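PDB 3GT5: N-acetylglucosamine 2-epimerase from Xylella fastidiosa, which probably isomerises a sugar, in the manner of the N-acylglucosamine 2-epimerases. Local coordinates for residues S7-F10 against L11-I15; F117-L120 against A121-G125; D367-P371 against A372-D376. All coordinates share one frame; numbering follows the deposited sequence.

How the interactions relate
Interactions 1 and 2 each join successive turns of a helix, 8-22 and 112-127, whereas interaction 3 folds the loop between strand 357-358 and helix 377-387. Interaction 2 is wholly buried, its centre about 12 Å from the centre of the chain; interaction 1 lies farther out, about 20 Å, and keeps a polar, exposed side. Each helical contact contains a carbonyl that accepts from both the N-H and the hydroxyl of one residue. The buried loop of interaction 3 relies instead on a lysine ammonium and one turn bond. It also touches helix 8-22, which carries interaction 1, and helix 51-68, which interactions 1 and 2 touch as well.

Interaction 1: S7-F10 against L11-I15; sequences SADF and LRTHI
F10 and H14 sit one turn apart at the start of helix 8-22, an N-capped helix whose first turn is closed by S7. Their ring planes are nearly parallel, at 3°, but slid so far apart that they barely overlap, with centroids 6.0 Å from each other. Of H14, it is the methylene that comes nearest the F10 ring: H14 CB approaches F10 CZ obliquely, at 4.3 Å. The L11 side chain crosses that of F10 at about a right angle, with L11 CD2 4.0 Å from F10 CD2.

On the polar side, D9 and T13 run side by side. D9 O accepts from both T13 N and T13 OG1, which come from opposite faces of the carbonyl plane; the hydroxyl bond, T13 OG1 to D9 O, is 2.7 Å. The T13 torsion (chi1 -56°) sets OG1 beside its own backbone N and thereby turns the hydroxyl back to the preceding turn.

The next shell fixes these groups. H14 NE2 is hydrogen-bonded to W354 NE1, and W339 meets both F10 and H14 edge-to-face, which ties this turn to helix 329-346 and the loop beyond it. R12 lays CB and CG against A8 O while its NH1 bonds Q67 OE1, and A8 and L11 rest on helix 377-387. At the cap, S7 OG also bonds D4 O. F10 N donates to S7 OG over 3.3 Å at 158°, and L11 N follows with a bond to S7 O of 3.1 Å.

Interaction 2: F117-L120 against A121-G125; sequences FVML and AYSCG
The Y122 ring lies one turn on from V118 within helix 112-127, an i to i+4 pair on a helix belonging to the family's (alpha/alpha)6-barrel. Over one face of the ring sits V118 O, 3.5 Å from Y122 CG. Farther out, V118 CG1 is 3.3 Å from Y122 CE2 and also lies near Y122 CZ, a tight contact between two side chains that lie side by side and point the same way. With chi1 at 167°, V118 CG1 is opposite its backbone N and is thus the methyl that meets the ring. The remaining surroundings come from other helices: W136 meets the ring with planes at about 55°, and L81 and V84 of helix 71-88 touch it. The phenol oxygen bonds Y96 OH and R85 NH1, so this buried polar end is satisfied.

The CB of a second aromatic, F117, is directed away from the following turn; R56 makes a cation-pi contact with its ring and Y377 meets it edge-to-face.

The backbone ladder is regular. Y122 N donates to V118 O over 2.9 Å, and C124 N donates to L120 O over 2.9 Å. L120 and C124 face helix 51-68, through F59 and A62 respectively, while S123 packs on A184 and A185 of helix 172-189.

The buried hydroxyl of S123 is satisfied within its own helix. S123 N and S123 OG approach M119 O from opposite faces of its plane, and the S123 OG to M119 O bond, 2.9 Å, stands 37° out of that plane.

Interaction 3: D367-P371 against A372-D376; sequences DEKSP and AGKTD
K374 reaches back from one limb of a loop to K369 and S370 on the other, and its side chain meets the facing residues along its whole length. K374 CB lies 3.6 Å from P371 O, CG passes beside the S370 hydroxyl and methylene, and CD and CE run past K369 O, with K374 CD 3.3 Å from that oxygen. The chain is extended as far as CE, then bends at chi4 (-59°), which turns NZ in between the two limbs. There K374 NZ donates to S370 OG at 2.9 Å and to K369 O at 3.1 Å; the latter bond comes from well above the carbonyl plane, 54° out of it. In the salt bridge, 2.7 Å long, K374 NZ meets D376 OD2 on its syn side but tilted out of the carboxylate plane, and W354 O is a further partner of the ammonium.

The ammonium is thus surrounded by oxygens, one of them a carboxylate. Y22 OH of helix 8-22 bonds both S370 OG and D376 OD2, so it positions two of the oxygens around NZ. K369 sends its own ammonium elsewhere, to a salt bridge with D348.

At the bend, K374 N donates to P371 O over 3.0 Å. G373 has phi 103°, a backbone conformation readily taken by glycine, and its N bonds S53 OG of helix 51-68. On the other limb K369 and S370 both face F37, forming a classic beta bulge. The chain reversal itself, P371 to K374, is a type II beta turn with glycine in its third position.

Interaction 1: S7-F10 against L11-I15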
ATOM      1  N   SER A   7      21.927   4.210  -3.686  1.00 22.99           N
ATOM      2  CA  SER A   7      22.098   5.467  -4.437  1.00 23.24           C
ATOM      3  C   SER A   7      20.823   5.954  -5.111  1.00 23.05           C
ATOM      4  O   SER A   7      20.024   5.168  -5.569  1.00 22.09           O
ATOM      5  CB  SER A   7      23.182   5.343  -5.493  1.00 23.95           C
ATOM      6  OG  SER A   7      22.853   4.335  -6.426  1.00 25.34           O
ATOM      7  N   ALA A   8      20.639   7.270  -5.173  1.00 23.18           N
ATOM      8  CA  ALA A   8      19.576   7.865  -5.954  1.00 24.76           C
ATOM      9  C   ALA A   8      19.590   7.450  -7.437  1.00 24.66           C
ATOM     10  O   ALA A   8      18.531   7.289  -8.045  1.00 24.60           O
ATOM     11  CB  ALA A   8      19.611   9.404  -5.826  1.00 23.90           C
ATOM     12  N   ASP A   9      20.785   7.268  -8.002  1.00 24.20           N
ATOM     13  CA  ASP A   9      20.953   6.791  -9.368  1.00 25.50           C
ATOM     14  C   ASP A   9      20.216   5.457  -9.553  1.00 23.13           C
ATOM     15  O   ASP A   9      19.443   5.289 -10.479  1.00 24.02           O
ATOM     16  CB  ASP A   9      22.466   6.594  -9.635  1.00 27.33           C
ATOM     17  CG  ASP A   9      22.775   6.063 -11.031  1.00 35.25           C
ATOM     18  OD1 ASP A   9      22.188   6.574 -12.013  1.00 43.72           O
ATOM     19  OD2 ASP A   9      23.644   5.150 -11.143  1.00 44.79           O
ATOM     20  N   PHE A  10      20.473   4.520  -8.657  1.00 22.20           N
ATOM     21  CA  PHE A  10      19.841   3.230  -8.725  1.00 21.55           C
ATOM     22  C   PHE A  10      18.317   3.397  -8.596  1.00 21.33           C
ATOM     23  O   PHE A  10      17.539   2.860  -9.410  1.00 19.19           O
ATOM     24  CB  PHE A  10      20.347   2.273  -7.648  1.00 21.74           C
ATOM     25  CG  PHE A  10      19.539   1.036  -7.594  1.00 23.29           C
ATOM     26  CD1 PHE A  10      19.728   0.052  -8.570  1.00 23.30           C
ATOM     27  CD2 PHE A  10      18.522   0.888  -6.655  1.00 21.71           C
ATOM     28  CE1 PHE A  10      18.937  -1.059  -8.618  1.00 23.25           C
ATOM     29  CE2 PHE A  10      17.728  -0.220  -6.706  1.00 22.38           C
ATOM     30  CZ  PHE A  10      17.918  -1.189  -7.688  1.00 23.77           C
ATOM     31  N   LEU A  11      17.896   4.095  -7.548  1.00 19.63           N
ATOM     32  CA  LEU A  11      16.449   4.210  -7.261  1.00 20.05           C
ATOM     33  C   LEU A  11      15.663   4.893  -8.377  1.00 20.15           C
ATOM     34  O   LEU A  11      14.567   4.442  -8.787  1.00 18.88           O
ATOM     35  CB  LEU A  11      16.211   4.897  -5.899  1.00 20.81           C
ATOM     36  CG  LEU A  11      16.837   4.130  -4.714  1.00 21.04           C
ATOM     37  CD1 LEU A  11      17.051   4.997  -3.470  1.00 23.45           C
ATOM     38  CD2 LEU A  11      15.997   2.909  -4.374  1.00 18.26           C
ATOM     39  N   ARG A  12      16.212   5.992  -8.912  1.00 19.65           N
ATOM     40  CA  ARG A  12      15.557   6.703  -9.996  1.00 20.15           C
ATOM     41  C   ARG A  12      15.475   5.872 -11.272  1.00 19.96           C
ATOM     42  O   ARG A  12      14.445   5.850 -11.935  1.00 18.83           O
ATOM     43  CB  ARG A  12      16.255   8.056 -10.282  1.00 20.90           C
ATOM     44  CG  ARG A  12      15.976   9.108  -9.175  1.00 25.82           C
ATOM     45  CD  ARG A  12      16.726  10.485  -9.394  1.00 31.24           C
ATOM     46  NE  ARG A  12      16.840  10.805 -10.825  1.00 36.66           N
ATOM     47  CZ  ARG A  12      16.104  11.675 -11.536  1.00 39.46           C
ATOM     48  NH1 ARG A  12      15.145  12.435 -10.990  1.00 40.17           N
ATOM     49  NH2 ARG A  12      16.354  11.799 -12.848  1.00 41.44           N
ATOM     50  N   THR A  13      16.564   5.161 -11.570  1.00 19.74           N
ATOM     51  CA  THR A  13      16.613   4.322 -12.747  1.00 19.50           C
ATOM     52  C   THR A  13      15.604   3.205 -12.584  1.00 18.82           C
ATOM     53  O   THR A  13      14.924   2.870 -13.527  1.00 18.90           O
ATOM     54  CB  THR A  13      18.033   3.754 -13.018  1.00 21.05           C
ATOM     55  OG1 THR A  13      18.961   4.849 -13.121  1.00 24.37           O
ATOM     56  CG2 THR A  13      18.085   2.941 -14.341  1.00 22.20           C
ATOM     57  N   HIS A  14      15.525   2.625 -11.394  1.00 18.71           N
ATOM     58  CA  HIS A  14      14.591   1.535 -11.167  1.00 18.18           C
ATOM     59  C   HIS A  14      13.147   1.977 -11.329  1.00 18.60           C
ATOM     60  O   HIS A  14      12.342   1.266 -11.954  1.00 18.12           O
ATOM     61  CB  HIS A  14      14.816   0.857  -9.821  1.00 19.85           C
ATOM     62  CG  HIS A  14      13.891  -0.289  -9.593  1.00 17.82           C
ATOM     63  ND1 HIS A  14      13.822  -1.366 -10.461  1.00 21.05           N
ATOM     64  CD2 HIS A  14      12.907  -0.476  -8.680  1.00 21.81           C
ATOM     65  CE1 HIS A  14      12.873  -2.196 -10.046  1.00 21.96           C
ATOM     66  NE2 HIS A  14      12.313  -1.685  -8.955  1.00 21.08           N
ATOM     67  N   ILE A  15      12.812   3.133 -10.770  1.00 17.69           N
ATOM     68  CA  ILE A  15      11.486   3.683 -10.935  1.00 18.32           C
ATOM     69  C   ILE A  15      11.162   3.908 -12.438  1.00 18.50           C
ATOM     70  O   ILE A  15      10.090   3.575 -12.954  1.00 18.02           O
ATOM     71  CB  ILE A  15      11.313   5.021 -10.166  1.00 17.78           C
ATOM     72  CG1 ILE A  15      11.288   4.806  -8.649  1.00 17.75           C
ATOM     73  CG2 ILE A  15       9.952   5.713 -10.633  1.00 17.24           C
ATOM     74  CD1 ILE A  15      11.605   6.094  -7.818  1.00 20.55           C
TER

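Interaction 2: F117-L120 against A121-G125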
ATOM      1  N   PHE A 117      -7.509   4.452  -0.524  1.00 15.84           N
ATOM      2  CA  PHE A 117      -6.909   4.632  -1.852  1.00 15.66           C
ATOM      3  C   PHE A 117      -7.451   5.810  -2.637  1.00 15.77           C
ATOM      4  O   PHE A 117      -6.701   6.539  -3.254  1.00 16.49           O
ATOM      5  CB  PHE A 117      -6.750   3.322  -2.610  1.00 15.73           C
ATOM      6  CG  PHE A 117      -5.583   2.547  -2.119  1.00 16.70           C
ATOM      7  CD1 PHE A 117      -4.277   2.881  -2.532  1.00 16.31           C
ATOM      8  CD2 PHE A 117      -5.703   1.588  -1.093  1.00 15.78           C
ATOM      9  CE1 PHE A 117      -3.183   2.257  -2.002  1.00 18.30           C
ATOM     10  CE2 PHE A 117      -4.561   0.954  -0.569  1.00 15.99           C
ATOM     11  CZ  PHE A 117      -3.308   1.293  -1.012  1.00 18.11           C
ATOM     12  N   VAL A 118      -8.733   6.071  -2.519  1.00 15.31           N
ATOM     13  CA  VAL A 118      -9.308   7.291  -3.081  1.00 15.75           C
ATOM     14  C   VAL A 118      -8.702   8.543  -2.446  1.00 16.41           C
ATOM     15  O   VAL A 118      -8.299   9.477  -3.182  1.00 17.54           O
ATOM     16  CB  VAL A 118     -10.838   7.245  -2.928  1.00 15.36           C
ATOM     17  CG1 VAL A 118     -11.466   8.658  -3.207  1.00 15.05           C
ATOM     18  CG2 VAL A 118     -11.490   6.145  -3.883  1.00 17.30           C
ATOM     19  N   MET A 119      -8.590   8.576  -1.098  1.00 16.04           N
ATOM     20  CA  MET A 119      -7.947   9.708  -0.364  1.00 15.81           C
ATOM     21  C   MET A 119      -6.499   9.911  -0.830  1.00 16.33           C
ATOM     22  O   MET A 119      -6.055  11.038  -1.100  1.00 17.71           O
ATOM     23  CB  MET A 119      -8.040   9.566   1.155  1.00 16.70           C
ATOM     24  CG  MET A 119      -7.437  10.731   1.904  1.00 15.03           C
ATOM     25  SD  MET A 119      -8.340  12.378   1.671  1.00 13.54           S
ATOM     26  CE  MET A 119      -9.402  12.303   3.160  1.00 23.81           C
ATOM     27  N   LEU A 120      -5.776   8.812  -0.996  1.00 15.72           N
ATOM     28  CA  LEU A 120      -4.424   8.875  -1.496  1.00 16.78           C
ATOM     29  C   LEU A 120      -4.380   9.438  -2.925  1.00 17.25           C
ATOM     30  O   LEU A 120      -3.531  10.325  -3.203  1.00 17.64           O
ATOM     31  CB  LEU A 120      -3.784   7.481  -1.461  1.00 16.11           C
ATOM     32  CG  LEU A 120      -2.328   7.435  -1.937  1.00 19.63           C
ATOM     33  CD1 LEU A 120      -1.397   8.220  -0.983  1.00 18.01           C
ATOM     34  CD2 LEU A 120      -1.824   5.979  -2.089  1.00 18.87           C
ATOM     35  N   ALA A 121      -5.272   8.973  -3.810  1.00 16.84           N
ATOM     36  CA  ALA A 121      -5.288   9.465  -5.201  1.00 16.61           C
ATOM     37  C   ALA A 121      -5.581  10.990  -5.210  1.00 17.97           C
ATOM     38  O   ALA A 121      -4.970  11.776  -5.961  1.00 16.73           O
ATOM     39  CB  ALA A 121      -6.303   8.714  -6.070  1.00 17.72           C
ATOM     40  N   TYR A 122      -6.546  11.415  -4.408  1.00 16.78           N
ATOM     41  CA  TYR A 122      -6.883  12.857  -4.385  1.00 17.81           C
ATOM     42  C   TYR A 122      -5.730  13.687  -3.802  1.00 18.53           C
ATOM     43  O   TYR A 122      -5.473  14.814  -4.283  1.00 19.70           O
ATOM     44  CB  TYR A 122      -8.182  13.101  -3.601  1.00 17.99           C
ATOM     45  CG  TYR A 122      -9.453  12.566  -4.241  1.00 18.85           C
ATOM     46  CD1 TYR A 122      -9.571  12.348  -5.630  1.00 20.67           C
ATOM     47  CD2 TYR A 122     -10.591  12.325  -3.463  1.00 19.06           C
ATOM     48  CE1 TYR A 122     -10.729  11.844  -6.195  1.00 22.15           C
ATOM     49  CE2 TYR A 122     -11.782  11.870  -4.049  1.00 18.48           C
ATOM     50  CZ  TYR A 122     -11.847  11.646  -5.414  1.00 20.42           C
ATOM     51  OH  TYR A 122     -13.004  11.170  -5.992  1.00 22.80           O
ATOM     52  N   SER A 123      -5.027  13.158  -2.791  1.00 17.17           N
ATOM     53  CA  SER A 123      -3.873  13.870  -2.196  1.00 18.03           C
ATOM     54  C   SER A 123      -2.764  14.018  -3.248  1.00 19.01           C
ATOM     55  O   SER A 123      -2.160  15.096  -3.385  1.00 19.01           O
ATOM     56  CB  SER A 123      -3.327  13.114  -0.990  1.00 18.95           C
ATOM     57  OG  SER A 123      -4.336  13.055  -0.041  1.00 19.41           O
ATOM     58  N   CYS A 124      -2.545  12.949  -4.010  1.00 18.50           N
ATOM     59  CA  CYS A 124      -1.629  13.020  -5.152  1.00 20.08           C
ATOM     60  C   CYS A 124      -2.058  14.080  -6.173  1.00 20.11           C
ATOM     61  O   CYS A 124      -1.190  14.838  -6.668  1.00 20.12           O
ATOM     62  CB  CYS A 124      -1.502  11.675  -5.850  1.00 20.33           C
ATOM     63  SG  CYS A 124      -0.582  10.483  -4.884  1.00 23.93           S
ATOM     64  N   GLY A 125      -3.352  14.151  -6.482  1.00 20.35           N
ATOM     65  CA  GLY A 125      -3.885  15.178  -7.370  1.00 20.12           C
ATOM     66  C   GLY A 125      -3.562  16.590  -6.902  1.00 21.05           C
ATOM     67  O   GLY A 125      -3.162  17.447  -7.723  1.00 22.03           O
TER

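Interaction 3: D367-P371 against A372-D376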
ATOM      1  N   ASP A 367       2.378 -16.273 -15.651  1.00 26.27           N
ATOM      2  CA  ASP A 367       2.840 -15.040 -16.319  1.00 26.94           C
ATOM      3  C   ASP A 367       1.965 -13.811 -15.991  1.00 25.16           C
ATOM      4  O   ASP A 367       2.042 -12.784 -16.678  1.00 24.56           O
ATOM      5  CB  ASP A 367       2.838 -15.245 -17.845  1.00 27.97           C
ATOM      6  CG  ASP A 367       1.407 -15.351 -18.426  1.00 31.58           C
ATOM      7  OD1 ASP A 367       0.425 -15.557 -17.657  1.00 36.63           O
ATOM      8  OD2 ASP A 367       1.259 -15.215 -19.667  1.00 41.51           O
ATOM      9  N   GLU A 368       1.139 -13.920 -14.957  1.00 23.97           N
ATOM     10  CA  GLU A 368       0.251 -12.822 -14.542  1.00 23.50           C
ATOM     11  C   GLU A 368       0.972 -11.850 -13.614  1.00 22.07           C
ATOM     12  O   GLU A 368       0.824 -11.891 -12.407  1.00 22.86           O
ATOM     13  CB  GLU A 368      -1.013 -13.394 -13.911  1.00 24.68           C
ATOM     14  CG  GLU A 368      -1.807 -14.183 -14.930  1.00 26.51           C
ATOM     15  CD  GLU A 368      -3.114 -14.791 -14.401  1.00 33.38           C
ATOM     16  OE1 GLU A 368      -3.456 -14.678 -13.212  1.00 33.04           O
ATOM     17  OE2 GLU A 368      -3.818 -15.430 -15.208  1.00 41.18           O
ATOM     18  N   LYS A 369       1.791 -10.985 -14.213  1.00 20.11           N
ATOM     19  CA  LYS A 369       2.634 -10.061 -13.494  1.00 19.32           C
ATOM     20  C   LYS A 369       1.853  -9.106 -12.618  1.00 18.68           C
ATOM     21  O   LYS A 369       2.198  -8.907 -11.467  1.00 18.63           O
ATOM     22  CB  LYS A 369       3.476  -9.232 -14.460  1.00 19.54           C
ATOM     23  CG  LYS A 369       4.347  -8.161 -13.811  1.00 19.99           C
ATOM     24  CD  LYS A 369       5.332  -7.596 -14.801  1.00 20.82           C
ATOM     25  CE  LYS A 369       6.611  -8.389 -14.948  1.00 23.32           C
ATOM     26  NZ  LYS A 369       7.350  -7.974 -16.180  1.00 22.08           N
ATOM     27  N   SER A 370       0.831  -8.506 -13.193  1.00 18.51           N
ATOM     28  CA  SER A 370       0.076  -7.475 -12.487  1.00 18.57           C
ATOM     29  C   SER A 370      -1.403  -7.681 -12.743  1.00 18.51           C
ATOM     30  O   SER A 370      -1.983  -7.067 -13.623  1.00 18.40           O
ATOM     31  CB  SER A 370       0.461  -6.077 -12.928  1.00 17.67           C
ATOM     32  OG  SER A 370       1.788  -5.793 -12.650  1.00 17.36           O
ATOM     33  N   PRO A 371      -2.038  -8.511 -11.915  1.00 19.22           N
ATOM     34  CA  PRO A 371      -3.495  -8.552 -11.912  1.00 20.10           C
ATOM     35  C   PRO A 371      -4.065  -7.312 -11.208  1.00 20.62           C
ATOM     36  O   PRO A 371      -3.322  -6.505 -10.647  1.00 20.12           O
ATOM     37  CB  PRO A 371      -3.817  -9.844 -11.150  1.00 20.57           C
ATOM     38  CG  PRO A 371      -2.523 -10.287 -10.493  1.00 21.37           C
ATOM     39  CD  PRO A 371      -1.439  -9.347 -10.860  1.00 20.15           C
ATOM     40  N   ALA A 372      -5.377  -7.196 -11.214  1.00 21.95           N
ATOM     41  CA  ALA A 372      -6.092  -6.098 -10.558  1.00 22.51           C
ATOM     42  C   ALA A 372      -5.616  -5.971  -9.134  1.00 22.17           C
ATOM     43  O   ALA A 372      -5.460  -6.969  -8.422  1.00 22.20           O
ATOM     44  CB  ALA A 372      -7.583  -6.354 -10.588  1.00 22.61           C
ATOM     45  N   GLY A 373      -5.341  -4.723  -8.733  1.00 21.94           N
ATOM     46  CA  GLY A 373      -4.760  -4.433  -7.423  1.00 22.47           C
ATOM     47  C   GLY A 373      -3.264  -4.102  -7.504  1.00 22.29           C
ATOM     48  O   GLY A 373      -2.748  -3.308  -6.699  1.00 25.51           O
ATOM     49  N   LYS A 374      -2.543  -4.688  -8.457  1.00 20.41           N
ATOM     50  CA  LYS A 374      -1.077  -4.447  -8.542  1.00 19.15           C
ATOM     51  C   LYS A 374      -0.745  -3.472  -9.643  1.00 18.62           C
ATOM     52  O   LYS A 374      -1.089  -3.704 -10.796  1.00 18.55           O
ATOM     53  CB  LYS A 374      -0.312  -5.748  -8.769  1.00 18.92           C
ATOM     54  CG  LYS A 374       1.147  -5.573  -9.094  1.00 18.37           C
ATOM     55  CD  LYS A 374       1.948  -6.873  -8.862  1.00 19.11           C
ATOM     56  CE  LYS A 374       3.413  -6.761  -9.135  1.00 15.86           C
ATOM     57  NZ  LYS A 374       3.747  -6.344 -10.535  1.00 17.95           N
ATOM     58  N   THR A 375      -0.076  -2.385  -9.278  1.00 17.05           N
ATOM     59  CA  THR A 375       0.383  -1.399 -10.226  1.00 18.03           C
ATOM     60  C   THR A 375       1.835  -1.101  -9.999  1.00 16.93           C
ATOM     61  O   THR A 375       2.373  -0.193 -10.616  1.00 16.95           O
ATOM     62  CB  THR A 375      -0.429  -0.073 -10.161  1.00 17.28           C
ATOM     63  OG1 THR A 375      -0.043   0.636  -8.980  1.00 19.79           O
ATOM     64  CG2 THR A 375      -1.891  -0.366 -10.166  1.00 19.52           C
ATOM     65  N   ASP A 376       2.501  -1.880  -9.146  1.00 16.95           N
ATOM     66  CA  ASP A 376       3.832  -1.528  -8.616  1.00 16.62           C
ATOM     67  C   ASP A 376       3.881  -0.177  -7.859  1.00 17.50           C
ATOM     68  O   ASP A 376       4.935   0.450  -7.714  1.00 19.13           O
ATOM     69  CB  ASP A 376       4.906  -1.625  -9.732  1.00 17.90           C
ATOM     70  CG  ASP A 376       5.274  -3.077 -10.035  1.00 17.39           C
ATOM     71  OD1 ASP A 376       6.297  -3.553  -9.501  1.00 20.65           O
ATOM     72  OD2 ASP A 376       4.521  -3.732 -10.761  1.00 18.07           O
TER